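Phospholipase C beta (Meleagris gallopavo, PDB 1JAD) belongs to the phospholipase C beta family of G-protein-regulated signalling enzymes; its C-terminal region folds into long helices that form a dimer. Local coordinates at residues A[30-41]-A[101-112]. Sequence-based numbering, arbitrary orientation.
Sequences FLKLLKKQEKEL and RKEQHATEQTAK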
ATOM      1  N   PHE A  30     -15.970  -6.495   4.273  1.00 50.24           N
ATOM      2  CA  PHE A  30     -15.887  -5.271   5.057  1.00 47.39           C
ATOM      3  C   PHE A  30     -17.110  -5.124   5.946  1.00 47.42           C
ATOM      4  O   PHE A  30     -16.985  -4.838   7.140  1.00 48.27           O
ATOM      5  CB  PHE A  30     -15.776  -4.031   4.174  1.00 43.73           C
ATOM      6  CG  PHE A  30     -15.532  -2.768   4.952  1.00 39.58           C
ATOM      7  CD1 PHE A  30     -14.308  -2.548   5.574  1.00 37.47           C
ATOM      8  CD2 PHE A  30     -16.543  -1.821   5.111  1.00 39.78           C
ATOM      9  CE1 PHE A  30     -14.093  -1.407   6.345  1.00 35.15           C
ATOM     10  CE2 PHE A  30     -16.339  -0.672   5.883  1.00 37.40           C
ATOM     11  CZ  PHE A  30     -15.110  -0.466   6.501  1.00 35.99           C
ATOM     12  N   LEU A  31     -18.295  -5.310   5.376  1.00 46.29           N
ATOM     13  CA  LEU A  31     -19.492  -5.183   6.184  1.00 46.54           C
ATOM     14  C   LEU A  31     -19.584  -6.233   7.288  1.00 47.28           C
ATOM     15  O   LEU A  31     -20.113  -5.943   8.363  1.00 46.72           O
ATOM     16  CB  LEU A  31     -20.758  -5.201   5.316  1.00 45.45           C
ATOM     17  CG  LEU A  31     -21.065  -3.903   4.550  1.00 45.83           C
ATOM     18  CD1 LEU A  31     -22.413  -4.018   3.832  1.00 44.33           C
ATOM     19  CD2 LEU A  31     -21.108  -2.730   5.519  1.00 44.35           C
ATOM     20  N   LYS A  32     -19.067  -7.440   7.058  1.00 47.57           N
ATOM     21  CA  LYS A  32     -19.148  -8.445   8.113  1.00 49.07           C
ATOM     22  C   LYS A  32     -18.289  -7.984   9.283  1.00 49.52           C
ATOM     23  O   LYS A  32     -18.689  -8.115  10.442  1.00 50.31           O
ATOM     24  CB  LYS A  32     -18.675  -9.829   7.647  1.00 50.30           C
ATOM     25  CG  LYS A  32     -17.173  -9.985   7.480  1.00 52.37           C
ATOM     26  CD  LYS A  32     -16.800 -11.448   7.293  1.00 54.77           C
ATOM     27  CE  LYS A  32     -17.544 -12.078   6.115  1.00 57.18           C
ATOM     28  NZ  LYS A  32     -17.199 -13.518   5.905  1.00 56.93           N
ATOM     29  N   LEU A  33     -17.113  -7.439   8.979  1.00 49.53           N
ATOM     30  CA  LEU A  33     -16.226  -6.946  10.027  1.00 48.82           C
ATOM     31  C   LEU A  33     -16.949  -5.894  10.850  1.00 48.59           C
ATOM     32  O   LEU A  33     -16.905  -5.926  12.079  1.00 48.29           O
ATOM     33  CB  LEU A  33     -14.958  -6.331   9.437  1.00 48.91           C
ATOM     34  CG  LEU A  33     -14.067  -5.612  10.458  1.00 47.54           C
ATOM     35  CD1 LEU A  33     -13.562  -6.594  11.510  1.00 45.01           C
ATOM     36  CD2 LEU A  33     -12.905  -4.952   9.731  1.00 48.26           C
ATOM     37  N   LEU A  34     -17.609  -4.956  10.176  1.00 48.67           N
ATOM     38  CA  LEU A  34     -18.335  -3.918  10.889  1.00 50.39           C
ATOM     39  C   LEU A  34     -19.338  -4.568  11.828  1.00 50.93           C
ATOM     40  O   LEU A  34     -19.537  -4.105  12.949  1.00 50.36           O
ATOM     41  CB  LEU A  34     -19.061  -2.972   9.919  1.00 50.84           C
ATOM     42  CG  LEU A  34     -18.204  -2.029   9.063  1.00 52.53           C
ATOM     43  CD1 LEU A  34     -19.104  -1.097   8.253  1.00 51.92           C
ATOM     44  CD2 LEU A  34     -17.292  -1.210   9.968  1.00 52.49           C
ATOM     45  N   LYS A  35     -19.963  -5.648  11.370  1.00 52.30           N
ATOM     46  CA  LYS A  35     -20.929  -6.355  12.193  1.00 53.21           C
ATOM     47  C   LYS A  35     -20.243  -7.014  13.374  1.00 52.96           C
ATOM     48  O   LYS A  35     -20.760  -6.981  14.491  1.00 53.26           O
ATOM     49  CB  LYS A  35     -21.684  -7.412  11.387  1.00 55.04           C
ATOM     50  CG  LYS A  35     -22.697  -6.846  10.409  1.00 58.55           C
ATOM     51  CD  LYS A  35     -23.593  -7.946   9.857  1.00 61.78           C
ATOM     52  CE  LYS A  35     -24.641  -7.384   8.906  1.00 63.48           C
ATOM     53  NZ  LYS A  35     -24.021  -6.716   7.724  1.00 65.23           N
ATOM     54  N   LYS A  36     -19.082  -7.614  13.138  1.00 52.11           N
ATOM     55  CA  LYS A  36     -18.366  -8.258  14.228  1.00 52.59           C
ATOM     56  C   LYS A  36     -17.954  -7.228  15.261  1.00 53.35           C
ATOM     57  O   LYS A  36     -18.205  -7.393  16.453  1.00 54.31           O
ATOM     58  CB  LYS A  36     -17.122  -8.984  13.724  1.00 52.39           C
ATOM     59  CG  LYS A  36     -16.327  -9.605  14.859  1.00 53.18           C
ATOM     60  CD  LYS A  36     -15.199 -10.499  14.378  1.00 52.31           C
ATOM     61  CE  LYS A  36     -14.518 -11.147  15.576  1.00 53.64           C
ATOM     62  NZ  LYS A  36     -13.397 -12.047  15.198  1.00 53.77           N
ATOM     63  N   GLN A  37     -17.321  -6.158  14.797  1.00 53.65           N
ATOM     64  CA  GLN A  37     -16.869  -5.104  15.688  1.00 52.83           C
ATOM     65  C   GLN A  37     -18.015  -4.563  16.527  1.00 53.13           C
ATOM     66  O   GLN A  37     -17.808  -4.173  17.675  1.00 54.22           O
ATOM     67  CB  GLN A  37     -16.226  -3.960  14.894  1.00 52.06           C
ATOM     68  CG  GLN A  37     -15.045  -4.390  14.032  1.00 51.96           C
ATOM     69  CD  GLN A  37     -14.338  -3.218  13.370  1.00 50.78           C
ATOM     70  OE1 GLN A  37     -14.974  -2.354  12.763  1.00 50.05           O
ATOM     71  NE2 GLN A  37     -13.014  -3.197  13.466  1.00 48.11           N
ATOM     72  N   GLU A  38     -19.222  -4.535  15.970  1.00 53.67           N
ATOM     73  CA  GLU A  38     -20.358  -4.022  16.724  1.00 55.24           C
ATOM     74  C   GLU A  38     -20.820  -5.036  17.762  1.00 55.46           C
ATOM     75  O   GLU A  38     -21.485  -4.685  18.736  1.00 56.04           O
ATOM     76  CB  GLU A  38     -21.514  -3.652  15.796  1.00 58.04           C
ATOM     77  CG  GLU A  38     -22.694  -3.028  16.532  1.00 61.98           C
ATOM     78  CD  GLU A  38     -22.272  -1.874  17.437  1.00 64.49           C
ATOM     79  OE1 GLU A  38     -21.723  -0.873  16.924  1.00 66.37           O
ATOM     80  OE2 GLU A  38     -22.485  -1.972  18.667  1.00 65.83           O
ATOM     81  N   LYS A  39     -20.470  -6.298  17.548  1.00 55.40           N
ATOM     82  CA  LYS A  39     -20.818  -7.347  18.493  1.00 54.83           C
ATOM     83  C   LYS A  39     -19.908  -7.158  19.695  1.00 52.92           C
ATOM     84  O   LYS A  39     -20.342  -7.244  20.841  1.00 53.61           O
ATOM     85  CB  LYS A  39     -20.575  -8.726  17.877  1.00 57.17           C
ATOM     86  CG  LYS A  39     -21.529  -9.085  16.746  1.00 59.40           C
ATOM     87  CD  LYS A  39     -22.944  -9.303  17.265  1.00 61.11           C
ATOM     88  CE  LYS A  39     -22.996 -10.465  18.259  1.00 61.81           C
ATOM     89  NZ  LYS A  39     -22.553 -11.761  17.653  1.00 61.04           N
ATOM     90  N   GLU A  40     -18.636  -6.896  19.415  1.00 50.09           N
ATOM     91  CA  GLU A  40     -17.643  -6.680  20.459  1.00 48.08           C
ATOM     92  C   GLU A  40     -18.003  -5.502  21.367  1.00 47.43           C
ATOM     93  O   GLU A  40     -17.729  -5.537  22.569  1.00 47.71           O
ATOM     94  CB  GLU A  40     -16.262  -6.439  19.835  1.00 47.20           C
ATOM     95  CG  GLU A  40     -15.634  -7.659  19.185  1.00 47.18           C
ATOM     96  CD  GLU A  40     -14.331  -7.324  18.463  1.00 49.69           C
ATOM     97  OE1 GLU A  40     -13.488  -6.612  19.055  1.00 48.63           O
ATOM     98  OE2 GLU A  40     -14.142  -7.784  17.309  1.00 52.57           O
ATOM     99  N   LEU A  41     -18.607  -4.461  20.797  1.00 46.21           N
ATOM    100  CA  LEU A  41     -18.989  -3.297  21.587  1.00 46.65           C
ATOM    101  C   LEU A  41     -20.125  -3.594  22.566  1.00 48.33           C
ATOM    102  O   LEU A  41     -20.186  -3.003  23.645  1.00 48.41           O
ATOM    103  CB  LEU A  41     -19.401  -2.134  20.682  1.00 45.31           C
ATOM    104  CG  LEU A  41     -18.362  -1.485  19.764  1.00 46.69           C
ATOM    105  CD1 LEU A  41     -18.999  -0.294  19.055  1.00 44.47           C
ATOM    106  CD2 LEU A  41     -17.161  -1.020  20.579  1.00 46.82           C
ATOM    107  N   ARG A 101     -10.994   0.180  22.346  1.00 26.45           N
ATOM    108  CA  ARG A 101     -11.559  -0.800  21.427  1.00 27.95           C
ATOM    109  C   ARG A 101     -12.001  -0.091  20.152  1.00 29.74           C
ATOM    110  O   ARG A 101     -11.734  -0.579  19.050  1.00 29.56           O
ATOM    111  CB  ARG A 101     -12.749  -1.532  22.059  1.00 27.65           C
ATOM    112  CG  ARG A 101     -13.392  -2.597  21.153  1.00 30.00           C
ATOM    113  CD  ARG A 101     -12.338  -3.572  20.621  1.00 31.51           C
ATOM    114  NE  ARG A 101     -11.682  -4.317  21.692  1.00 36.25           N
ATOM    115  CZ  ARG A 101     -12.131  -5.466  22.190  1.00 37.46           C
ATOM    116  NH1 ARG A 101     -13.243  -6.012  21.705  1.00 34.38           N
ATOM    117  NH2 ARG A 101     -11.481  -6.054  23.188  1.00 35.89           N
ATOM    118  N   LYS A 102     -12.680   1.054  20.299  1.00 29.84           N
ATOM    119  CA  LYS A 102     -13.127   1.818  19.130  1.00 30.36           C
ATOM    120  C   LYS A 102     -11.929   2.015  18.198  1.00 31.26           C
ATOM    121  O   LYS A 102     -11.932   1.562  17.052  1.00 31.24           O
ATOM    122  CB  LYS A 102     -13.665   3.200  19.531  1.00 28.60           C
ATOM    123  CG  LYS A 102     -15.005   3.236  20.256  1.00 30.42           C
ATOM    124  CD  LYS A 102     -16.124   2.687  19.405  1.00 29.53           C
ATOM    125  CE  LYS A 102     -17.482   2.920  20.048  1.00 30.45           C
ATOM    126  NZ  LYS A 102     -17.832   4.366  20.153  1.00 29.24           N
ATOM    127  N   GLU A 103     -10.902   2.691  18.705  1.00 31.11           N
ATOM    128  CA  GLU A 103      -9.707   2.940  17.917  1.00 32.81           C
ATOM    129  C   GLU A 103      -9.129   1.652  17.341  1.00 33.30           C
ATOM    130  O   GLU A 103      -8.597   1.643  16.230  1.00 34.54           O
ATOM    131  CB  GLU A 103      -8.674   3.670  18.773  1.00 32.21           C
ATOM    132  CG  GLU A 103      -9.178   5.031  19.218  1.00 31.53           C
ATOM    133  CD  GLU A 103      -8.116   5.866  19.874  1.00 32.38           C
ATOM    134  OE1 GLU A 103      -7.122   6.193  19.191  1.00 35.19           O
ATOM    135  OE2 GLU A 103      -8.272   6.191  21.071  1.00 29.24           O
ATOM    136  N   GLN A 104      -9.258   0.560  18.083  1.00 32.96           N
ATOM    137  CA  GLN A 104      -8.756  -0.731  17.626  1.00 33.11           C
ATOM    138  C   GLN A 104      -9.585  -1.113  16.401  1.00 32.16           C
ATOM    139  O   GLN A 104      -9.062  -1.677  15.441  1.00 31.12           O
ATOM    140  CB  GLN A 104      -8.933  -1.786  18.725  1.00 37.86           C
ATOM    141  CG  GLN A 104      -7.920  -2.926  18.716  1.00 42.38           C
ATOM    142  CD  GLN A 104      -7.554  -3.391  17.323  1.00 48.52           C
ATOM    143  OE1 GLN A 104      -6.825  -2.702  16.597  1.00 48.61           O
ATOM    144  NE2 GLN A 104      -8.065  -4.560  16.930  1.00 50.33           N
ATOM    145  N   HIS A 105     -10.884  -0.809  16.435  1.00 32.02           N
ATOM    146  CA  HIS A 105     -11.757  -1.110  15.302  1.00 32.20           C
ATOM    147  C   HIS A 105     -11.333  -0.245  14.107  1.00 32.68           C
ATOM    148  O   HIS A 105     -11.391  -0.678  12.949  1.00 32.24           O
ATOM    149  CB  HIS A 105     -13.232  -0.820  15.619  1.00 34.07           C
ATOM    150  CG  HIS A 105     -13.844  -1.741  16.630  1.00 37.58           C
ATOM    151  ND1 HIS A 105     -13.637  -3.104  16.623  1.00 40.25           N
ATOM    152  CD2 HIS A 105     -14.735  -1.504  17.622  1.00 38.83           C
ATOM    153  CE1 HIS A 105     -14.369  -3.667  17.570  1.00 39.65           C
ATOM    154  NE2 HIS A 105     -15.046  -2.716  18.190  1.00 38.40           N
ATOM    155  N   ALA A 106     -10.910   0.982  14.396  1.00 31.23           N
ATOM    156  CA  ALA A 106     -10.461   1.884  13.345  1.00 31.38           C
ATOM    157  C   ALA A 106      -9.239   1.272  12.633  1.00 31.40           C
ATOM    158  O   ALA A 106      -9.151   1.269  11.402  1.00 32.15           O
ATOM    159  CB  ALA A 106     -10.117   3.255  13.941  1.00 29.30           C
ATOM    160  N   THR A 107      -8.301   0.741  13.406  1.00 30.29           N
ATOM    161  CA  THR A 107      -7.124   0.123  12.809  1.00 30.32           C
ATOM    162  C   THR A 107      -7.491  -1.169  12.055  1.00 31.70           C
ATOM    163  O   THR A 107      -6.775  -1.599  11.148  1.00 33.64           O
ATOM    164  CB  THR A 107      -6.049  -0.179  13.893  1.00 29.65           C
ATOM    165  OG1 THR A 107      -5.542   1.055  14.418  1.00 27.42           O
ATOM    166  CG2 THR A 107      -4.897  -0.984  13.318  1.00 28.49           C
ATOM    167  N   GLU A 108      -8.614  -1.781  12.415  1.00 32.67           N
ATOM    168  CA  GLU A 108      -9.034  -3.017  11.761  1.00 31.63           C
ATOM    169  C   GLU A 108      -9.687  -2.754  10.420  1.00 31.16           C
ATOM    170  O   GLU A 108      -9.517  -3.527   9.484  1.00 30.29           O
ATOM    171  CB  GLU A 108     -10.015  -3.794  12.652  1.00 34.91           C
ATOM    172  CG  GLU A 108      -9.451  -4.221  14.011  1.00 37.36           C
ATOM    173  CD  GLU A 108     -10.494  -4.894  14.899  1.00 38.52           C
ATOM    174  OE1 GLU A 108     -11.531  -4.258  15.194  1.00 37.10           O
ATOM    175  OE2 GLU A 108     -10.274  -6.054  15.304  1.00 38.27           O
ATOM    176  N   GLN A 109     -10.448  -1.669  10.325  1.00 30.84           N
ATOM    177  CA  GLN A 109     -11.122  -1.332   9.080  1.00 30.11           C
ATOM    178  C   GLN A 109     -10.074  -0.937   8.041  1.00 31.27           C
ATOM    179  O   GLN A 109     -10.121  -1.387   6.894  1.00 28.26           O
ATOM    180  CB  GLN A 109     -12.121  -0.192   9.312  1.00 29.90           C
ATOM    181  CG  GLN A 109     -13.130  -0.505  10.411  1.00 31.55           C
ATOM    182  CD  GLN A 109     -14.192   0.569  10.592  1.00 33.65           C
ATOM    183  OE1 GLN A 109     -14.971   0.531  11.551  1.00 31.52           O
ATOM    184  NE2 GLN A 109     -14.239   1.526   9.668  1.00 35.66           N
ATOM    185  N   THR A 110      -9.114  -0.110   8.448  1.00 31.16           N
ATOM    186  CA  THR A 110      -8.063   0.304   7.532  1.00 31.95           C
ATOM    187  C   THR A 110      -7.356  -0.917   6.975  1.00 33.95           C
ATOM    188  O   THR A 110      -7.203  -1.054   5.759  1.00 36.75           O
ATOM    189  CB  THR A 110      -7.034   1.227   8.229  1.00 30.28           C
ATOM    190  OG1 THR A 110      -7.657   2.484   8.520  1.00 29.10           O
ATOM    191  CG2 THR A 110      -5.816   1.463   7.340  1.00 25.86           C
ATOM    192  N   ALA A 111      -6.935  -1.812   7.862  1.00 34.14           N
ATOM    193  CA  ALA A 111      -6.246  -3.023   7.443  1.00 33.74           C
ATOM    194  C   ALA A 111      -7.078  -3.779   6.425  1.00 34.01           C
ATOM    195  O   ALA A 111      -6.579  -4.186   5.369  1.00 33.31           O
ATOM    196  CB  ALA A 111      -5.976  -3.907   8.641  1.00 33.15           C
ATOM    197  N   LYS A 112      -8.355  -3.957   6.739  1.00 34.13           N
ATOM    198  CA  LYS A 112      -9.252  -4.681   5.851  1.00 34.66           C
ATOM    199  C   LYS A 112      -9.398  -3.967   4.512  1.00 34.64           C
ATOM    200  O   LYS A 112      -9.024  -4.507   3.476  1.00 32.41           O
ATOM    201  CB  LYS A 112     -10.631  -4.852   6.495  1.00 35.04           C
ATOM    202  CG  LYS A 112     -11.427  -6.006   5.906  1.00 38.39           C
ATOM    203  CD  LYS A 112     -10.608  -7.292   6.044  1.00 42.93           C
ATOM    204  CE  LYS A 112     -11.344  -8.540   5.568  1.00 46.11           C
ATOM    205  NZ  LYS A 112     -10.477  -9.748   5.740  1.00 43.86           N
TER
HETATM  206  O   HOH W   1     -10.965  -6.108  18.176  1.00 30.71           O
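Q37 reaches from helix 28-64 across the H105 ring, and the two side chains run past each other in opposite directions. CB of Q37 sits over one face of the imidazole in a CH-pi contact, 3.4 Å from the ring centroid, while R101 O of the ring's own helix lies over the opposite face. With CG of Q37 anti to its carbonyl carbon (chi1 -58°) and the chain extended beyond, the amide is carried on to helix 75-155. There NE2 of Q37 gives two hydrogen bonds: a fairly straight one of 3.0 Å to the backbone O of H105, lying in the carbonyl plane, and one modelled at 2.5 Å to OE1 of E108, shorter than usual and so of doubtful length, met from above the carboxylate plane. The same OE1 of E108 accepts from ND1 of H105 at 2.8 Å, close to the ring plane. The bond from ND1 of H105 limits the rotation of the imidazole and probably positions the carboxylate for Q37. At the other ring edge CD2 of L41 packs 3.6 Å from NE2 of H105, and CD1 of L41 lies against CE of K102, whose ammonium pairs with E222 of helix 161-245. At the far end the buried F30 ring meets CB of Q109 with its edge, 3.8 Å from CE1 of F30. Packing thins where CD2 of L33 nears CB of K112. By contrast, the partly exposed margin is polar: OE1 of E40 and NH1 of R101 form a salt bridge (2.7 Å), the carboxylate and guanidinium planes turned 67° apart, and a water donates to E40 OE1 and to E108 OE2, spanning the helices. The segment axes, 10.5 Å apart at closest and 167° to each other, show the nearly antiparallel pairing of the elongated helical bundle of the PLC-beta C-terminal region.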